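Probable enoyl-CoA hydratase/isomerase (PDB 3SWX) probably acts on coenzyme A thioesters as an enoyl-CoA hydratase or isomerase of the crotonase-like family. Local coordinates at residues L122-F135 and I183-A197. Sequence-based numbering, arbitrary orientation.
Sequences LAADIVIADETATF and IVQEIVPVGEHVDTA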
ATOM      1  N   LEU B 122      -6.328  -4.604 -12.350  1.00 14.52           N
ATOM      2  CA  LEU B 122      -6.468  -4.055 -11.004  1.00 14.47           C
ATOM      3  C   LEU B 122      -7.766  -4.479 -10.303  1.00 14.80           C
ATOM      4  O   LEU B 122      -7.825  -4.475  -9.071  1.00 16.16           O
ATOM      5  CB  LEU B 122      -6.352  -2.514 -11.009  1.00 14.78           C
ATOM      6  CG  LEU B 122      -4.965  -1.884 -11.266  1.00 14.74           C
ATOM      7  CD1 LEU B 122      -5.127  -0.368 -11.527  1.00 14.04           C
ATOM      8  CD2 LEU B 122      -4.006  -2.126 -10.109  1.00 13.84           C
ATOM      9  N   ALA B 123      -8.808  -4.800 -11.056  1.00 14.47           N
ATOM     10  CA  ALA B 123     -10.082  -5.233 -10.469  1.00 14.74           C
ATOM     11  C   ALA B 123     -10.037  -6.696  -9.971  1.00 14.99           C
ATOM     12  O   ALA B 123     -10.798  -7.061  -9.090  1.00 15.07           O
ATOM     13  CB  ALA B 123     -11.223  -5.048 -11.469  1.00 15.21           C
ATOM     14  N   ALA B 124      -9.128  -7.502 -10.532  1.00 14.39           N
ATOM     15  CA  ALA B 124      -8.994  -8.907 -10.224  1.00 14.58           C
ATOM     16  C   ALA B 124      -8.214  -9.122  -8.943  1.00 14.51           C
ATOM     17  O   ALA B 124      -7.763  -8.171  -8.295  1.00 13.68           O
ATOM     18  CB  ALA B 124      -8.295  -9.647 -11.383  1.00 15.12           C
ATOM     19  N   ASP B 125      -8.066 -10.392  -8.584  1.00 13.60           N
ATOM     20  CA  ASP B 125      -7.387 -10.758  -7.350  1.00 13.76           C
ATOM     21  C   ASP B 125      -5.951 -11.176  -7.570  1.00 13.25           C
ATOM     22  O   ASP B 125      -5.128 -11.002  -6.687  1.00 13.24           O
ATOM     23  CB  ASP B 125      -8.175 -11.854  -6.628  1.00 13.97           C
ATOM     24  CG  ASP B 125      -9.591 -11.450  -6.399  1.00 15.17           C
ATOM     25  OD1 ASP B 125      -9.787 -10.395  -5.740  1.00 13.44           O
ATOM     26  OD2 ASP B 125     -10.494 -12.131  -6.931  1.00 13.56           O
ATOM     27  N   ILE B 126      -5.645 -11.712  -8.746  1.00 13.61           N
ATOM     28  CA  ILE B 126      -4.282 -12.185  -9.051  1.00 12.93           C
ATOM     29  C   ILE B 126      -4.019 -11.948 -10.522  1.00 13.02           C
ATOM     30  O   ILE B 126      -4.877 -12.248 -11.378  1.00 12.81           O
ATOM     31  CB  ILE B 126      -4.059 -13.714  -8.720  1.00 12.93           C
ATOM     32  CG1 ILE B 126      -4.305 -14.035  -7.234  1.00 13.44           C
ATOM     33  CG2 ILE B 126      -2.606 -14.156  -9.068  1.00 12.41           C
ATOM     34  CD1 ILE B 126      -4.612 -15.486  -6.994  1.00 12.50           C
ATOM     35  N   VAL B 127      -2.842 -11.398 -10.826  1.00 13.38           N
ATOM     36  CA  VAL B 127      -2.510 -11.021 -12.196  1.00 13.07           C
ATOM     37  C   VAL B 127      -1.216 -11.717 -12.575  1.00 14.07           C
ATOM     38  O   VAL B 127      -0.206 -11.618 -11.855  1.00 13.87           O
ATOM     39  CB  VAL B 127      -2.373  -9.482 -12.380  1.00 13.65           C
ATOM     40  CG1 VAL B 127      -1.947  -9.116 -13.823  1.00 12.60           C
ATOM     41  CG2 VAL B 127      -3.679  -8.761 -12.018  1.00 11.83           C
ATOM     42  N   ILE B 128      -1.259 -12.424 -13.700  1.00 14.02           N
ATOM     43  CA  ILE B 128      -0.098 -13.099 -14.240  1.00 14.60           C
ATOM     44  C   ILE B 128       0.198 -12.498 -15.601  1.00 15.12           C
ATOM     45  O   ILE B 128      -0.712 -12.394 -16.441  1.00 14.16           O
ATOM     46  CB  ILE B 128      -0.356 -14.600 -14.438  1.00 14.57           C
ATOM     47  CG1 ILE B 128      -0.865 -15.240 -13.144  1.00 14.20           C
ATOM     48  CG2 ILE B 128       0.916 -15.283 -14.983  1.00 15.22           C
ATOM     49  CD1 ILE B 128       0.128 -15.197 -11.972  1.00 16.23           C
ATOM     50  N   ALA B 129       1.469 -12.143 -15.817  1.00 15.07           N
ATOM     51  CA  ALA B 129       1.935 -11.628 -17.100  1.00 15.97           C
ATOM     52  C   ALA B 129       2.951 -12.562 -17.770  1.00 16.57           C
ATOM     53  O   ALA B 129       3.783 -13.176 -17.086  1.00 17.41           O
ATOM     54  CB  ALA B 129       2.549 -10.234 -16.897  1.00 15.44           C
ATOM     55  N   ASP B 130       2.898 -12.696 -19.101  1.00 17.32           N
ATOM     56  CA  ASP B 130       4.030 -13.278 -19.797  1.00 18.54           C
ATOM     57  C   ASP B 130       5.065 -12.165 -20.014  1.00 19.51           C
ATOM     58  O   ASP B 130       4.758 -10.980 -19.853  1.00 17.97           O
ATOM     59  CB  ASP B 130       3.641 -14.096 -21.071  1.00 19.45           C
ATOM     60  CG  ASP B 130       3.578 -13.272 -22.355  1.00 19.70           C
ATOM     61  OD1 ASP B 130       3.582 -12.021 -22.315  1.00 20.10           O
ATOM     62  OD2 ASP B 130       3.516 -13.909 -23.430  1.00 19.69           O
ATOM     63  N   GLU B 131       6.290 -12.555 -20.369  1.00 20.70           N
ATOM     64  CA  GLU B 131       7.404 -11.599 -20.480  1.00 21.59           C
ATOM     65  C   GLU B 131       7.212 -10.473 -21.513  1.00 21.11           C
ATOM     66  O   GLU B 131       7.916  -9.455 -21.461  1.00 22.19           O
ATOM     67  CB  GLU B 131       8.734 -12.342 -20.697  1.00 22.52           C
ATOM     68  CG  GLU B 131       8.739 -13.323 -21.859  1.00 27.12           C
ATOM     69  CD  GLU B 131       9.990 -14.209 -21.898  1.00 31.40           C
ATOM     70  OE1 GLU B 131      11.064 -13.746 -21.432  1.00 33.54           O
ATOM     71  OE2 GLU B 131       9.886 -15.360 -22.405  1.00 33.54           O
ATOM     72  N   THR B 132       6.260 -10.622 -22.431  1.00 20.22           N
ATOM     73  CA  THR B 132       6.025  -9.592 -23.446  1.00 20.11           C
ATOM     74  C   THR B 132       5.092  -8.482 -22.976  1.00 19.03           C
ATOM     75  O   THR B 132       4.944  -7.499 -23.668  1.00 19.45           O
ATOM     76  CB  THR B 132       5.380 -10.169 -24.741  1.00 20.32           C
ATOM     77  OG1 THR B 132       4.014 -10.537 -24.478  1.00 20.09           O
ATOM     78  CG2 THR B 132       6.139 -11.381 -25.239  1.00 21.35           C
ATOM     79  N   ALA B 133       4.423  -8.640 -21.837  1.00 18.04           N
ATOM     80  CA  ALA B 133       3.391  -7.675 -21.452  1.00 17.80           C
ATOM     81  C   ALA B 133       3.961  -6.259 -21.344  1.00 17.34           C
ATOM     82  O   ALA B 133       4.991  -6.056 -20.711  1.00 17.43           O
ATOM     83  CB  ALA B 133       2.732  -8.075 -20.142  1.00 16.93           C
ATOM     84  N   THR B 134       3.318  -5.301 -22.010  1.00 17.57           N
ATOM     85  CA  THR B 134       3.534  -3.874 -21.711  1.00 17.86           C
ATOM     86  C   THR B 134       2.216  -3.188 -21.342  1.00 17.53           C
ATOM     87  O   THR B 134       1.132  -3.683 -21.667  1.00 18.19           O
ATOM     88  CB  THR B 134       4.185  -3.099 -22.860  1.00 18.13           C
ATOM     89  OG1 THR B 134       3.302  -3.093 -23.974  1.00 20.20           O
ATOM     90  CG2 THR B 134       5.527  -3.688 -23.248  1.00 18.46           C
ATOM     91  N   PHE B 135       2.324  -2.038 -20.679  1.00 17.03           N
ATOM     92  CA  PHE B 135       1.171  -1.332 -20.108  1.00 16.42           C
ATOM     93  C   PHE B 135       1.219   0.176 -20.399  1.00 16.22           C
ATOM     94  O   PHE B 135       2.276   0.800 -20.309  1.00 16.39           O
ATOM     95  CB  PHE B 135       1.123  -1.529 -18.584  1.00 15.58           C
ATOM     96  CG  PHE B 135       1.148  -2.970 -18.151  1.00 16.01           C
ATOM     97  CD1 PHE B 135       2.350  -3.652 -18.041  1.00 15.33           C
ATOM     98  CD2 PHE B 135      -0.020  -3.639 -17.838  1.00 16.15           C
ATOM     99  CE1 PHE B 135       2.379  -4.976 -17.665  1.00 16.08           C
ATOM    100  CE2 PHE B 135       0.005  -4.969 -17.443  1.00 16.55           C
ATOM    101  CZ  PHE B 135       1.204  -5.638 -17.357  1.00 15.79           C
ATOM    102  N   ILE B 183       1.338  -4.584  -9.365  1.00 14.94           N
ATOM    103  CA  ILE B 183       0.175  -4.878 -10.224  1.00 17.08           C
ATOM    104  C   ILE B 183       0.206  -6.321 -10.745  1.00 16.01           C
ATOM    105  O   ILE B 183      -0.824  -6.963 -10.887  1.00 17.28           O
ATOM    106  CB  ILE B 183       0.146  -4.018 -11.524  1.00 17.49           C
ATOM    107  CG1 ILE B 183      -0.031  -2.548 -11.259  1.00 20.38           C
ATOM    108  CG2 ILE B 183      -1.025  -4.437 -12.428  1.00 21.12           C
ATOM    109  CD1 ILE B 183      -0.022  -1.758 -12.644  1.00 19.57           C
ATOM    110  N   VAL B 184       1.396  -6.802 -11.079  1.00 15.46           N
ATOM    111  CA  VAL B 184       1.573  -8.142 -11.626  1.00 14.38           C
ATOM    112  C   VAL B 184       2.234  -9.025 -10.574  1.00 14.24           C
ATOM    113  O   VAL B 184       3.279  -8.659 -10.043  1.00 13.80           O
ATOM    114  CB  VAL B 184       2.480  -8.087 -12.872  1.00 14.53           C
ATOM    115  CG1 VAL B 184       3.002  -9.505 -13.242  1.00 12.76           C
ATOM    116  CG2 VAL B 184       1.731  -7.459 -14.030  1.00 13.70           C
ATOM    117  N   GLN B 185       1.649 -10.184 -10.289  1.00 14.35           N
ATOM    118  CA  GLN B 185       2.156 -11.056  -9.219  1.00 14.52           C
ATOM    119  C   GLN B 185       3.278 -11.951  -9.699  1.00 15.31           C
ATOM    120  O   GLN B 185       4.131 -12.353  -8.926  1.00 15.39           O
ATOM    121  CB  GLN B 185       1.051 -11.929  -8.619  1.00 14.26           C
ATOM    122  CG  GLN B 185       0.211 -11.218  -7.575  1.00 14.11           C
ATOM    123  CD  GLN B 185      -0.404  -9.940  -8.098  1.00 13.65           C
ATOM    124  OE1 GLN B 185      -1.389  -9.968  -8.850  1.00 12.91           O
ATOM    125  NE2 GLN B 185       0.172  -8.803  -7.702  1.00 10.88           N
ATOM    126  N   GLU B 186       3.284 -12.271 -10.980  1.00 15.82           N
ATOM    127  CA  GLU B 186       4.291 -13.172 -11.497  1.00 16.49           C
ATOM    128  C   GLU B 186       4.422 -12.973 -12.998  1.00 16.48           C
ATOM    129  O   GLU B 186       3.424 -12.758 -13.703  1.00 15.39           O
ATOM    130  CB  GLU B 186       3.926 -14.622 -11.153  1.00 17.04           C
ATOM    131  CG  GLU B 186       5.003 -15.618 -11.549  1.00 20.56           C
ATOM    132  CD  GLU B 186       4.643 -17.071 -11.248  1.00 24.70           C
ATOM    133  OE1 GLU B 186       3.601 -17.342 -10.569  1.00 24.78           O
ATOM    134  OE2 GLU B 186       5.427 -17.942 -11.713  1.00 26.44           O
ATOM    135  N   ILE B 187       5.676 -12.999 -13.453  1.00 16.68           N
ATOM    136  CA  ILE B 187       6.009 -12.949 -14.849  1.00 17.20           C
ATOM    137  C   ILE B 187       6.530 -14.324 -15.285  1.00 18.04           C
ATOM    138  O   ILE B 187       7.438 -14.881 -14.663  1.00 17.79           O
ATOM    139  CB  ILE B 187       7.109 -11.924 -15.138  1.00 17.49           C
ATOM    140  CG1 ILE B 187       6.746 -10.529 -14.608  1.00 16.50           C
ATOM    141  CG2 ILE B 187       7.399 -11.863 -16.660  1.00 16.60           C
ATOM    142  CD1 ILE B 187       7.949  -9.601 -14.590  1.00 19.58           C
ATOM    143  N   VAL B 188       5.966 -14.835 -16.377  1.00 18.12           N
ATOM    144  CA  VAL B 188       6.308 -16.153 -16.901  1.00 18.19           C
ATOM    145  C   VAL B 188       6.741 -16.055 -18.367  1.00 19.00           C
ATOM    146  O   VAL B 188       6.557 -15.004 -19.003  1.00 18.53           O
ATOM    147  CB  VAL B 188       5.104 -17.097 -16.789  1.00 18.57           C
ATOM    148  CG1 VAL B 188       4.709 -17.279 -15.308  1.00 18.24           C
ATOM    149  CG2 VAL B 188       3.918 -16.577 -17.625  1.00 17.17           C
ATOM    150  N   PRO B 189       7.332 -17.144 -18.908  1.00 19.63           N
ATOM    151  CA  PRO B 189       7.786 -17.116 -20.300  1.00 20.16           C
ATOM    152  C   PRO B 189       6.664 -16.909 -21.311  1.00 20.51           C
ATOM    153  O   PRO B 189       5.493 -17.174 -21.013  1.00 19.23           O
ATOM    154  CB  PRO B 189       8.447 -18.490 -20.484  1.00 20.80           C
ATOM    155  CG  PRO B 189       8.955 -18.828 -19.093  1.00 21.28           C
ATOM    156  CD  PRO B 189       7.822 -18.345 -18.204  1.00 19.37           C
ATOM    157  N   VAL B 190       7.045 -16.434 -22.501  1.00 21.17           N
ATOM    158  CA  VAL B 190       6.109 -16.098 -23.571  1.00 21.57           C
ATOM    159  C   VAL B 190       5.040 -17.179 -23.747  1.00 21.88           C
ATOM    160  O   VAL B 190       5.351 -18.346 -23.848  1.00 21.96           O
ATOM    161  CB  VAL B 190       6.861 -15.814 -24.923  1.00 22.16           C
ATOM    162  CG1 VAL B 190       7.969 -16.797 -25.128  1.00 24.66           C
ATOM    163  CG2 VAL B 190       5.895 -15.835 -26.112  1.00 21.37           C
ATOM    164  N   GLY B 191       3.768 -16.784 -23.725  1.00 22.09           N
ATOM    165  CA  GLY B 191       2.650 -17.714 -23.961  1.00 22.25           C
ATOM    166  C   GLY B 191       2.177 -18.565 -22.786  1.00 22.62           C
ATOM    167  O   GLY B 191       1.187 -19.266 -22.926  1.00 23.27           O
ATOM    168  N   GLU B 192       2.837 -18.486 -21.625  1.00 22.36           N
ATOM    169  CA  GLU B 192       2.502 -19.348 -20.468  1.00 22.43           C
ATOM    170  C   GLU B 192       1.582 -18.714 -19.435  1.00 20.69           C
ATOM    171  O   GLU B 192       1.311 -19.316 -18.396  1.00 19.85           O
ATOM    172  CB  GLU B 192       3.752 -19.708 -19.690  1.00 23.30           C
ATOM    173  CG  GLU B 192       4.908 -20.058 -20.499  1.00 28.67           C
ATOM    174  CD  GLU B 192       5.165 -21.476 -20.468  1.00 35.56           C
ATOM    175  OE1 GLU B 192       6.254 -21.821 -19.945  1.00 40.52           O
ATOM    176  OE2 GLU B 192       4.268 -22.229 -20.940  1.00 40.99           O
ATOM    177  N   HIS B 193       1.178 -17.480 -19.685  1.00 19.52           N
ATOM    178  CA  HIS B 193       0.383 -16.704 -18.733  1.00 18.32           C
ATOM    179  C   HIS B 193      -0.967 -17.347 -18.421  1.00 18.14           C
ATOM    180  O   HIS B 193      -1.365 -17.401 -17.271  1.00 16.86           O
ATOM    181  CB  HIS B 193       0.187 -15.268 -19.231  1.00 17.84           C
ATOM    182  CG  HIS B 193      -0.315 -15.165 -20.637  1.00 18.70           C
ATOM    183  ND1 HIS B 193       0.387 -15.655 -21.718  1.00 20.54           N
ATOM    184  CD2 HIS B 193      -1.443 -14.613 -21.141  1.00 19.17           C
ATOM    185  CE1 HIS B 193      -0.291 -15.413 -22.827  1.00 20.92           C
ATOM    186  NE2 HIS B 193      -1.412 -14.793 -22.501  1.00 19.80           N
ATOM    187  N   VAL B 194      -1.657 -17.851 -19.443  1.00 18.77           N
ATOM    188  CA  VAL B 194      -2.975 -18.477 -19.231  1.00 19.29           C
ATOM    189  C   VAL B 194      -2.836 -19.793 -18.445  1.00 19.12           C
ATOM    190  O   VAL B 194      -3.502 -19.983 -17.439  1.00 19.34           O
ATOM    191  CB  VAL B 194      -3.734 -18.743 -20.542  1.00 20.27           C
ATOM    192  CG1 VAL B 194      -5.195 -19.111 -20.222  1.00 21.80           C
ATOM    193  CG2 VAL B 194      -3.666 -17.531 -21.494  1.00 19.95           C
ATOM    194  N   ASP B 195      -1.934 -20.674 -18.858  1.00 19.80           N
ATOM    195  CA  ASP B 195      -1.714 -21.922 -18.094  1.00 20.24           C
ATOM    196  C   ASP B 195      -1.216 -21.693 -16.660  1.00 19.15           C
ATOM    197  O   ASP B 195      -1.581 -22.454 -15.776  1.00 19.30           O
ATOM    198  CB  ASP B 195      -0.752 -22.866 -18.814  1.00 21.48           C
ATOM    199  CG  ASP B 195      -1.328 -23.403 -20.122  1.00 24.94           C
ATOM    200  OD1 ASP B 195      -2.569 -23.488 -20.266  1.00 28.22           O
ATOM    201  OD2 ASP B 195      -0.526 -23.722 -21.002  1.00 30.02           O
ATOM    202  N   THR B 196      -0.400 -20.663 -16.426  1.00 17.96           N
ATOM    203  CA  THR B 196       0.058 -20.379 -15.073  1.00 17.61           C
ATOM    204  C   THR B 196      -1.125 -19.905 -14.245  1.00 17.22           C
ATOM    205  O   THR B 196      -1.301 -20.364 -13.107  1.00 17.25           O
ATOM    206  CB  THR B 196       1.234 -19.369 -15.039  1.00 17.78           C
ATOM    207  OG1 THR B 196       2.332 -19.911 -15.781  1.00 17.65           O
ATOM    208  CG2 THR B 196       1.706 -19.079 -13.600  1.00 15.35           C
ATOM    209  N   ALA B 197      -1.964 -19.050 -14.827  1.00 16.88           N
ATOM    210  CA  ALA B 197      -3.142 -18.552 -14.116  1.00 17.34           C
ATOM    211  C   ALA B 197      -4.147 -19.676 -13.781  1.00 17.60           C
ATOM    212  O   ALA B 197      -4.701 -19.693 -12.688  1.00 18.17           O
ATOM    213  CB  ALA B 197      -3.827 -17.424 -14.915  1.00 16.83           C
TER
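The outermost parallel pairing of the crotonase-fold sheet joins strand 126-130 to strand 186-188, where Ala129 N donates to Glu186 O (2.9 Å) and Ala129 O accepts from Val188 N (2.8 Å). Side-chain acceptors take backbone N-H groups on either side of this short pairing. At the start, the amide of Gln185 stands in for a backbone peptide: its OE1 takes Val127 N at 2.8 Å, in the carbonyl plane, while Gln185 N returns a bond to Val127 O. A bend at chi2 (56°) folds the chain back for this, and NE2 is turned to Asn162 of the second subunit. At the far end two carboxylates grip the turn 189-192. Asp130 OD2 accepts Gly191 N through its anti lone pair (2.9 Å), OD1 accepts both Thr132 N, closing an Asx turn, and Thr132 OG1, and Glu131 OE2 receives Val190 N at 3.0 Å. Between them, Ile128 packs its CG1 on Ala197 CB (4.1 Å) of helix 193-205, whereas on the other face Ala129 CB meets Val184 CG1 (3.8 Å), and Val184 CG2 meets Phe135 CZ. Amide and carboxylates thus satisfy flanking backbone N-H groups, and the two Asp130 oxygens link turn 130-133 to turn 189-192.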